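Local structure of aromatic-L-amino-acid decarboxylase (Catharanthus roseus, 6EEW) at residues S94-A99 and R483-L488; Q145-P150 and C329-Q334; D447-N450 and Y456-H459. The protein catalyses the pyridoxal 5'-phosphate-dependent decarboxylation of L-tryptophan to tryptamine and of 5-hydroxy-L-tryptophan to serotonin, working as a homodimer. All blocks are in the same frame, centred on the assembly; numbering follows the deposited sequence.

How the interactions relate
From the N terminus, the loop 94-99 comes first and its partner, on helix 479-496, last, so interaction 1 closes the longest loop. Interactions 2 and 3 both lie within it, one after the other along the chain. Interaction 2 brings the turn that ends helix 130-146 onto strand 328-332 of the seven-stranded sheet. Interaction 3 closes a short loop between helix 438-451 and the residues leading into strand 459-462. Interactions 1 and 3 adjoin, with centres about 10 Å apart; Tyr98 N lies 2.8 Å from Tyr456 O, a probable hydrogen bond. Interaction 2 lies on the opposite side of the chain's centre, its centre about 35 Å from that of interaction 1.

Interaction 1: S94-A99 and R483-L488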
loop_
_atom_site.group_PDB
_atom_site.type_symbol
_atom_site.label_atom_id
_atom_site.label_comp_id
_atom_site.label_asym_id
_atom_site.label_seq_id
_atom_site.Cartn_x
_atom_site.Cartn_y
_atom_site.Cartn_z
ATOM N N SER A 94 -4.301 22.900 -3.374
ATOM C CA SER A 94 -4.479 24.340 -3.450
ATOM C C SER A 94 -3.363 25.040 -2.682
ATOM O O SER A 94 -2.944 24.562 -1.623
ATOM C CB SER A 94 -5.836 24.753 -2.888
ATOM O OG SER A 94 -5.968 26.167 -2.884
ATOM N N PRO A 95 -2.864 26.177 -3.179
ATOM C CA PRO A 95 -1.931 26.976 -2.372
ATOM C C PRO A 95 -2.544 27.486 -1.080
ATOM O O PRO A 95 -1.807 27.989 -0.220
ATOM C CB PRO A 95 -1.553 28.128 -3.308
ATOM C CG PRO A 95 -2.696 28.261 -4.217
ATOM C CD PRO A 95 -3.194 26.848 -4.448
ATOM N N ASN A 96 -3.857 27.368 -0.900
ATOM C CA ASN A 96 -4.511 27.854 0.304
ATOM C C ASN A 96 -4.955 26.721 1.216
ATOM O O ASN A 96 -5.763 26.937 2.124
ATOM C CB ASN A 96 -5.686 28.751 -0.072
ATOM C CG ASN A 96 -5.237 30.008 -0.804
ATOM O OD1 ASN A 96 -4.264 30.661 -0.408
ATOM N ND2 ASN A 96 -5.932 30.342 -1.886
ATOM N N PHE A 97 -4.428 25.524 1.001
ATOM C CA PHE A 97 -4.663 24.389 1.884
ATOM C C PHE A 97 -3.580 24.358 2.952
ATOM O O PHE A 97 -2.411 24.128 2.637
ATOM C CB PHE A 97 -4.670 23.085 1.085
ATOM C CG PHE A 97 -4.826 21.850 1.929
ATOM C CD1 PHE A 97 -3.729 21.294 2.576
ATOM C CD2 PHE A 97 -6.047 21.237 2.068
ATOM C CE1 PHE A 97 -3.865 20.155 3.346
ATOM C CE2 PHE A 97 -6.179 20.108 2.841
ATOM C CZ PHE A 97 -5.089 19.572 3.481
ATOM N N TYR A 98 -3.980 24.532 4.220
ATOM C CA TYR A 98 -3.045 24.547 5.345
ATOM C C TYR A 98 -3.448 23.557 6.429
ATOM O O TYR A 98 -3.030 23.705 7.583
ATOM C CB TYR A 98 -2.933 25.945 5.968
ATOM C CG TYR A 98 -2.645 27.040 4.974
ATOM C CD1 TYR A 98 -1.359 27.271 4.517
ATOM C CD2 TYR A 98 -3.662 27.849 4.499
ATOM C CE1 TYR A 98 -1.099 28.267 3.595
ATOM C CE2 TYR A 98 -3.409 28.847 3.582
ATOM C CZ TYR A 98 -2.129 29.054 3.137
ATOM O OH TYR A 98 -1.878 30.049 2.225
ATOM N N ALA A 99 -4.260 22.562 6.086
ATOM C CA ALA A 99 -4.788 21.610 7.049
ATOM C C ALA A 99 -3.812 20.461 7.289
ATOM O O ALA A 99 -2.876 20.226 6.522
ATOM C CB ALA A 99 -6.125 21.066 6.553
ATOM N N ARG A 483 0.689 35.778 3.258
ATOM C CA ARG A 483 0.316 37.154 3.575
ATOM C C ARG A 483 -1.195 37.342 3.508
ATOM O O ARG A 483 -1.799 37.947 4.402
ATOM C CB ARG A 483 1.020 38.129 2.630
ATOM C CG ARG A 483 2.523 38.180 2.805
ATOM C CD ARG A 483 3.184 39.036 1.746
ATOM N NE ARG A 483 4.633 39.075 1.923
ATOM C CZ ARG A 483 5.241 39.722 2.912
ATOM N NH1 ARG A 483 4.526 40.375 3.819
ATOM N NH2 ARG A 483 6.564 39.718 2.994
ATOM N N ARG A 484 -1.827 36.824 2.452
ATOM C CA ARG A 484 -3.265 37.012 2.298
ATOM C C ARG A 484 -4.056 36.200 3.317
ATOM O O ARG A 484 -5.105 36.656 3.786
ATOM C CB ARG A 484 -3.711 36.655 0.884
ATOM C CG ARG A 484 -3.083 37.506 -0.208
ATOM C CD ARG A 484 -3.864 37.329 -1.503
ATOM N NE ARG A 484 -3.975 35.927 -1.898
ATOM C CZ ARG A 484 -4.652 35.503 -2.961
ATOM N NH1 ARG A 484 -5.278 36.375 -3.740
ATOM N NH2 ARG A 484 -4.706 34.206 -3.244
ATOM N N VAL A 485 -3.576 35.012 3.684
ATOM C CA VAL A 485 -4.244 34.264 4.745
ATOM C C VAL A 485 -4.216 35.055 6.042
ATOM O O VAL A 485 -5.217 35.146 6.759
ATOM C CB VAL A 485 -3.600 32.882 4.935
ATOM C CG1 VAL A 485 -4.113 32.265 6.226
ATOM C CG2 VAL A 485 -3.934 31.975 3.770
ATOM N N TRP A 486 -3.058 35.618 6.378
ATOM C CA TRP A 486 -2.968 36.410 7.602
ATOM C C TRP A 486 -3.876 37.635 7.537
ATOM O O TRP A 486 -4.560 37.969 8.517
ATOM C CB TRP A 486 -1.516 36.805 7.856
ATOM C CG TRP A 486 -1.353 37.706 9.016
ATOM C CD1 TRP A 486 -0.751 38.931 9.031
ATOM C CD2 TRP A 486 -1.844 37.482 10.340
ATOM N NE1 TRP A 486 -0.803 39.467 10.292
ATOM C CE2 TRP A 486 -1.474 38.601 11.116
ATOM C CE3 TRP A 486 -2.545 36.436 10.950
ATOM C CZ2 TRP A 486 -1.782 38.706 12.468
ATOM C CZ3 TRP A 486 -2.850 36.541 12.294
ATOM C CH2 TRP A 486 -2.474 37.672 13.038
ATOM N N ASP A 487 -3.913 38.308 6.387
ATOM C CA ASP A 487 -4.838 39.428 6.227
ATOM C C ASP A 487 -6.277 38.982 6.464
ATOM O O ASP A 487 -7.041 39.649 7.175
ATOM C CB ASP A 487 -4.693 40.033 4.829
ATOM C CG ASP A 487 -3.392 40.786 4.652
ATOM O OD1 ASP A 487 -2.861 41.300 5.655
ATOM O OD2 ASP A 487 -2.886 40.841 3.507
ATOM N N LEU A 488 -6.662 37.841 5.884
ATOM C CA LEU A 488 -8.021 37.339 6.046
ATOM C C LEU A 488 -8.314 37.012 7.501
ATOM O O LEU A 488 -9.407 37.294 8.007
ATOM C CB LEU A 488 -8.223 36.097 5.179
ATOM C CG LEU A 488 -9.596 35.415 5.255
ATOM C CD1 LEU A 488 -10.689 36.317 4.715
ATOM C CD2 LEU A 488 -9.608 34.039 4.582
#
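Asn96 and Val485 bring the two backbones nearest, with CA atoms 7.8 Å apart, where the loop 94-99 passes the first half of helix 479-496. The loop starts with a type I beta turn from Ser94 to Phe97, closed by Phe97 N bonding to Ser94 O at 3.2 Å. The contact joins the loop between helices 74-85 and 107-119 to helix 479-496, the last helix of the chain. Tyr98 and Val485 carry most of it. Their side chains come from opposite directions. Val485 CG1 is anti to the backbone N (chi1 168°), which leaves CG2 as the branch aimed at the phenol end of Tyr98. There CG2 meets CE2, CZ and OH of the ring obliquely. The modelled spacing is too short to be trusted in detail. Replacing Tyr98 with an alanine would probably open a gap between loop and helix and leave Val485 CG2 without its aromatic partner. Asn96 flanks this pair: its OD1 lies 4.4 Å from Val485 CG2. Arg484 runs out along the edge of the contact, and its NH2 comes within 4.3 Å of Asn96 ND2. The charge of that guanidinium is met by a salt bridge to Glu46. Thr477 and Ser474, just ahead of the helix, hydrogen-bond through their hydroxyls to the carbonyl oxygens of Pro95 and Ser94. The turn is braced from within by an ST turn: Asn96 N donates to Ser94 OG at 3.1 Å, with an N-H...O angle of 167°.

Interaction 2: Q145-P150 and C329-Q334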
loop_
_atom_site.group_PDB
_atom_site.type_symbol
_atom_site.label_atom_id
_atom_site.label_comp_id
_atom_site.label_asym_id
_atom_site.label_seq_id
_atom_site.Cartn_x
_atom_site.Cartn_y
_atom_site.Cartn_z
ATOM N N GLN A 145 22.343 8.447 3.631
ATOM C CA GLN A 145 23.520 9.308 3.706
ATOM C C GLN A 145 23.136 10.780 3.795
ATOM O O GLN A 145 23.768 11.550 4.534
ATOM C CB GLN A 145 24.418 9.093 2.492
ATOM C CG GLN A 145 24.992 7.709 2.361
ATOM C CD GLN A 145 25.703 7.547 1.032
ATOM O OE1 GLN A 145 26.800 8.060 0.852
ATOM N NE2 GLN A 145 25.057 6.882 0.078
ATOM N N ILE A 146 22.131 11.211 3.026
ATOM C CA ILE A 146 21.704 12.601 3.164
ATOM C C ILE A 146 21.274 12.852 4.600
ATOM O O ILE A 146 21.629 13.866 5.208
ATOM C CB ILE A 146 20.582 12.937 2.162
ATOM C CG1 ILE A 146 21.097 12.892 0.722
ATOM C CG2 ILE A 146 20.040 14.324 2.403
ATOM C CD1 ILE A 146 19.996 12.586 -0.277
ATOM N N LEU A 147 20.539 11.906 5.183
ATOM C CA LEU A 147 20.161 12.039 6.580
ATOM C C LEU A 147 21.333 11.839 7.514
ATOM O O LEU A 147 21.148 11.966 8.729
ATOM C CB LEU A 147 19.051 11.041 6.917
ATOM C CG LEU A 147 17.743 11.241 6.137
ATOM C CD1 LEU A 147 16.780 10.043 6.307
ATOM C CD2 LEU A 147 17.084 12.562 6.515
ATOM N N LYS A 148 22.515 11.508 6.980
ATOM C CA LYS A 148 23.714 11.270 7.791
ATOM C C LYS A 148 23.463 10.226 8.873
ATOM O O LYS A 148 23.876 10.380 10.027
ATOM C CB LYS A 148 24.265 12.568 8.396
ATOM C CG LYS A 148 24.811 13.569 7.365
ATOM C CD LYS A 148 25.300 14.836 8.034
ATOM C CE LYS A 148 25.692 15.917 7.025
ATOM N NZ LYS A 148 26.770 15.483 6.074
ATOM N N LEU A 149 22.801 9.140 8.482
ATOM C CA LEU A 149 22.621 8.001 9.358
ATOM C C LEU A 149 23.890 7.147 9.378
ATOM O O LEU A 149 24.643 7.106 8.398
ATOM C CB LEU A 149 21.449 7.146 8.882
ATOM C CG LEU A 149 20.100 7.839 8.675
ATOM C CD1 LEU A 149 19.057 6.814 8.228
ATOM C CD2 LEU A 149 19.653 8.552 9.955
ATOM N N PRO A 150 24.145 6.448 10.474
ATOM C CA PRO A 150 25.316 5.565 10.522
ATOM C C PRO A 150 25.210 4.442 9.495
ATOM O O PRO A 150 24.145 4.148 8.953
ATOM C CB PRO A 150 25.304 5.019 11.954
ATOM C CG PRO A 150 23.901 5.245 12.456
ATOM C CD PRO A 150 23.374 6.459 11.725
ATOM N N CYS A 329 9.543 5.782 3.853
ATOM C CA CYS A 329 10.834 5.119 3.946
ATOM C C CYS A 329 11.030 4.590 5.350
ATOM O O CYS A 329 10.761 5.298 6.330
ATOM C CB CYS A 329 11.981 6.069 3.602
ATOM S SG CYS A 329 11.889 6.769 1.973
ATOM N N LEU A 330 11.525 3.358 5.438
ATOM C CA LEU A 330 11.768 2.690 6.706
ATOM C C LEU A 330 13.178 2.134 6.680
ATOM O O LEU A 330 13.569 1.475 5.709
ATOM C CB LEU A 330 10.777 1.565 6.942
ATOM C CG LEU A 330 11.018 0.618 8.115
ATOM C CD1 LEU A 330 10.727 1.312 9.441
ATOM C CD2 LEU A 330 10.153 -0.615 7.928
ATOM N N TRP A 331 13.967 2.501 7.677
ATOM C CA TRP A 331 15.283 1.935 7.890
ATOM C C TRP A 331 15.292 1.100 9.163
ATOM O O TRP A 331 14.659 1.456 10.171
ATOM C CB TRP A 331 16.342 3.026 7.990
ATOM C CG TRP A 331 16.620 3.805 6.746
ATOM C CD1 TRP A 331 17.593 3.567 5.810
ATOM C CD2 TRP A 331 15.951 4.994 6.334
ATOM N NE1 TRP A 331 17.565 4.549 4.838
ATOM C CE2 TRP A 331 16.563 5.433 5.141
ATOM C CE3 TRP A 331 14.891 5.734 6.862
ATOM C CZ2 TRP A 331 16.140 6.561 4.465
ATOM C CZ3 TRP A 331 14.464 6.846 6.185
ATOM C CH2 TRP A 331 15.085 7.252 4.992
ATOM N N VAL A 332 16.055 0.013 9.123
ATOM C CA VAL A 332 16.162 -0.914 10.236
ATOM C C VAL A 332 17.626 -1.274 10.415
ATOM O O VAL A 332 18.334 -1.569 9.440
ATOM C CB VAL A 332 15.300 -2.169 10.031
ATOM C CG1 VAL A 332 15.505 -3.118 11.170
ATOM C CG2 VAL A 332 13.853 -1.764 9.959
ATOM N N LYS A 333 18.076 -1.239 11.667
ATOM C CA LYS A 333 19.475 -1.481 11.975
ATOM C C LYS A 333 19.802 -2.966 11.921
ATOM O O LYS A 333 20.940 -3.335 11.598
ATOM C CB LYS A 333 19.806 -0.891 13.349
ATOM C CG LYS A 333 21.284 -0.829 13.675
ATOM C CD LYS A 333 21.517 0.023 14.916
ATOM C CE LYS A 333 20.853 -0.586 16.132
ATOM N NZ LYS A 333 20.978 0.313 17.312
ATOM N N GLN A 334 18.828 -3.827 12.237
ATOM C CA GLN A 334 19.006 -5.275 12.170
ATOM C C GLN A 334 17.925 -5.871 11.270
ATOM O O GLN A 334 16.891 -6.362 11.754
ATOM C CB GLN A 334 18.986 -5.889 13.564
ATOM C CG GLN A 334 20.224 -5.549 14.369
ATOM C CD GLN A 334 20.257 -6.271 15.698
ATOM O OE1 GLN A 334 19.573 -5.881 16.646
ATOM N NE2 GLN A 334 21.062 -7.330 15.777
#
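Trp331 reaches from strand 328-332 to Leu147 and Leu149, just past the end of helix 130-146. Its CB is still 4.7 Å from Leu149 CD1. From there CG stands beside the backbone N (chi1 -67°), and the indole extends toward the helix end. CG and CD2 come next, each 4.1 Å from Leu149 CD1. That methyl sits over one face of the five-membered ring, 4.0 Å from its centroid and only 7° off the normal. This is a CH-pi contact, and the two side chains cross at about a right angle. NE1 donates to the carbonyl oxygen of Met140, in the helix, so the buried indole nitrogen is satisfied. The strand belongs to the seven-stranded mixed sheet of the fold type I pyridoxal-phosphate enzymes. It runs antiparallel to both its neighbours there, 160-164 and 312-315. The helix is ended by a Schellman motif, in which Lys148 takes positive phi and its N bonds to Gln145 O at 2.7 Å. Leu147 and Leu149 flank Lys148; in both, the bond from CA to CB is directed toward the strand. Arg301 holds the same turn by donating to the carbonyl oxygens of Leu147 and Lys148. Farther out on the indole, Trp331 CZ3 lies 3.9 Å from Leu147 CD1. Trp331 CZ2 is 4.0 Å from Leu147 CD1. At the tip, Trp331 CH2 meets Leu147 CD1 obliquely at 3.5 Å.

Interaction 3: D447-N450 and Y456-H459; sequences DMLN and YMTH
Asn450 OD1 accepts a hydrogen bond from Met457 N at 2.8 Å, with an N-H...O angle of 164°. The N-H lies in the carbonyl plane and uses a lone pair of OD1. The other half of the amide answers: Asn450 ND2 donates to Met457 O at 2.9 Å, and that oxygen lies almost in the amide plane. The primary amide thus grips both backbone polar atoms of one residue, as the edge of a neighbouring strand might. The contact ties the last turn of helix 438-451 to the residues leading into strand 459-462 of the C-terminal antiparallel sheet. Only five residues separate the two segments. The two bonds fix the rotation of the amide. Turned over, it would probably set NH2 against the N-H of Met457 and oxygen against its carbonyl. Asn450 CG is anti to its carbonyl carbon (chi1 -72°), which carries the amide out from the helix to the loop. OD1 also touches Tyr456, 3.2 Å from its CA and 3.3 Å from CD1. It meets the ring at an edge, near the ring plane, while the amide and ring planes are 65° apart. Backbone pairing with Asn96, probably a hydrogen bond, places the loop 94-99 beside Tyr456. The side chain of Tyr456 is about 9 Å from a bound tryptophan. Beside the amide lies an apolar contact. Leu449, one residue earlier in the helix, also packs on Leu488, Ile489 and Leu492 of helix 479-496. Met457 is bent at its last torsion, and its SD lies 4.1 Å from Leu449 CD1, the two side chains crossing at a slant.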
loop_
_atom_site.group_PDB
_atom_site.type_symbol
_atom_site.label_atom_id
_atom_site.label_comp_id
_atom_site.label_asym_id
_atom_site.label_seq_id
_atom_site.Cartn_x
_atom_site.Cartn_y
_atom_site.Cartn_z
ATOM N N ASP A 447 -14.197 28.395 11.925
ATOM C CA ASP A 447 -15.315 28.102 11.040
ATOM C C ASP A 447 -15.472 29.189 9.985
ATOM O O ASP A 447 -15.682 28.890 8.807
ATOM C CB ASP A 447 -16.599 27.912 11.848
ATOM C CG ASP A 447 -17.637 27.078 11.101
ATOM O OD1 ASP A 447 -18.056 27.485 9.994
ATOM O OD2 ASP A 447 -18.016 25.997 11.604
ATOM N N MET A 448 -15.400 30.459 10.390
ATOM C CA MET A 448 -15.475 31.544 9.413
ATOM C C MET A 448 -14.385 31.398 8.354
ATOM O O MET A 448 -14.648 31.490 7.143
ATOM C CB MET A 448 -15.359 32.891 10.126
ATOM C CG MET A 448 -16.443 33.143 11.159
ATOM S SD MET A 448 -16.159 34.662 12.094
ATOM C CE MET A 448 -16.279 35.903 10.803
ATOM N N LEU A 449 -13.148 31.155 8.797
ATOM C CA LEU A 449 -12.045 31.013 7.856
ATOM C C LEU A 449 -12.363 29.955 6.815
ATOM O O LEU A 449 -12.309 30.212 5.607
ATOM C CB LEU A 449 -10.761 30.657 8.603
ATOM C CG LEU A 449 -10.126 31.784 9.415
ATOM C CD1 LEU A 449 -9.091 31.209 10.355
ATOM C CD2 LEU A 449 -9.495 32.811 8.490
ATOM N N ASN A 450 -12.736 28.760 7.276
ATOM C CA ASN A 450 -12.953 27.656 6.346
ATOM C C ASN A 450 -14.170 27.909 5.467
ATOM O O ASN A 450 -14.170 27.556 4.280
ATOM C CB ASN A 450 -13.075 26.346 7.115
ATOM C CG ASN A 450 -11.745 25.880 7.680
ATOM O OD1 ASN A 450 -10.682 26.152 7.115
ATOM N ND2 ASN A 450 -11.795 25.183 8.803
ATOM N N TYR A 456 -8.200 26.586 4.008
ATOM C CA TYR A 456 -8.581 25.448 4.834
ATOM C C TYR A 456 -7.536 25.274 5.921
ATOM O O TYR A 456 -6.360 25.036 5.620
ATOM C CB TYR A 456 -8.704 24.167 4.004
ATOM C CG TYR A 456 -9.197 22.970 4.791
ATOM C CD1 TYR A 456 -10.029 23.128 5.897
ATOM C CD2 TYR A 456 -8.832 21.679 4.429
ATOM C CE1 TYR A 456 -10.487 22.025 6.624
ATOM C CE2 TYR A 456 -9.281 20.572 5.150
ATOM C CZ TYR A 456 -10.109 20.752 6.246
ATOM O OH TYR A 456 -10.562 19.661 6.960
ATOM N N MET A 457 -7.977 25.337 7.173
ATOM C CA MET A 457 -7.136 25.062 8.327
ATOM C C MET A 457 -7.909 24.147 9.253
ATOM O O MET A 457 -9.135 24.258 9.365
ATOM C CB MET A 457 -6.732 26.334 9.094
ATOM C CG MET A 457 -5.980 27.355 8.275
ATOM S SD MET A 457 -5.936 28.993 9.044
ATOM C CE MET A 457 -5.487 28.614 10.733
ATOM N N THR A 458 -7.193 23.227 9.889
ATOM C CA THR A 458 -7.753 22.442 10.974
ATOM C C THR A 458 -7.294 22.990 12.321
ATOM O O THR A 458 -6.453 23.890 12.419
ATOM C CB THR A 458 -7.391 20.960 10.847
ATOM O OG1 THR A 458 -5.977 20.812 10.681
ATOM C CG2 THR A 458 -8.129 20.327 9.675
ATOM N N HIS A 459 -7.893 22.440 13.363
ATOM C CA HIS A 459 -7.675 22.815 14.745
ATOM C C HIS A 459 -7.020 21.646 15.457
ATOM O O HIS A 459 -6.784 20.585 14.871
ATOM C CB HIS A 459 -9.004 23.183 15.412
ATOM C CG HIS A 459 -9.849 21.995 15.755
ATOM N ND1 HIS A 459 -9.821 21.392 16.994
ATOM C CD2 HIS A 459 -10.726 21.279 15.013
ATOM C CE1 HIS A 459 -10.655 20.369 17.006
ATOM N NE2 HIS A 459 -11.214 20.277 15.815
#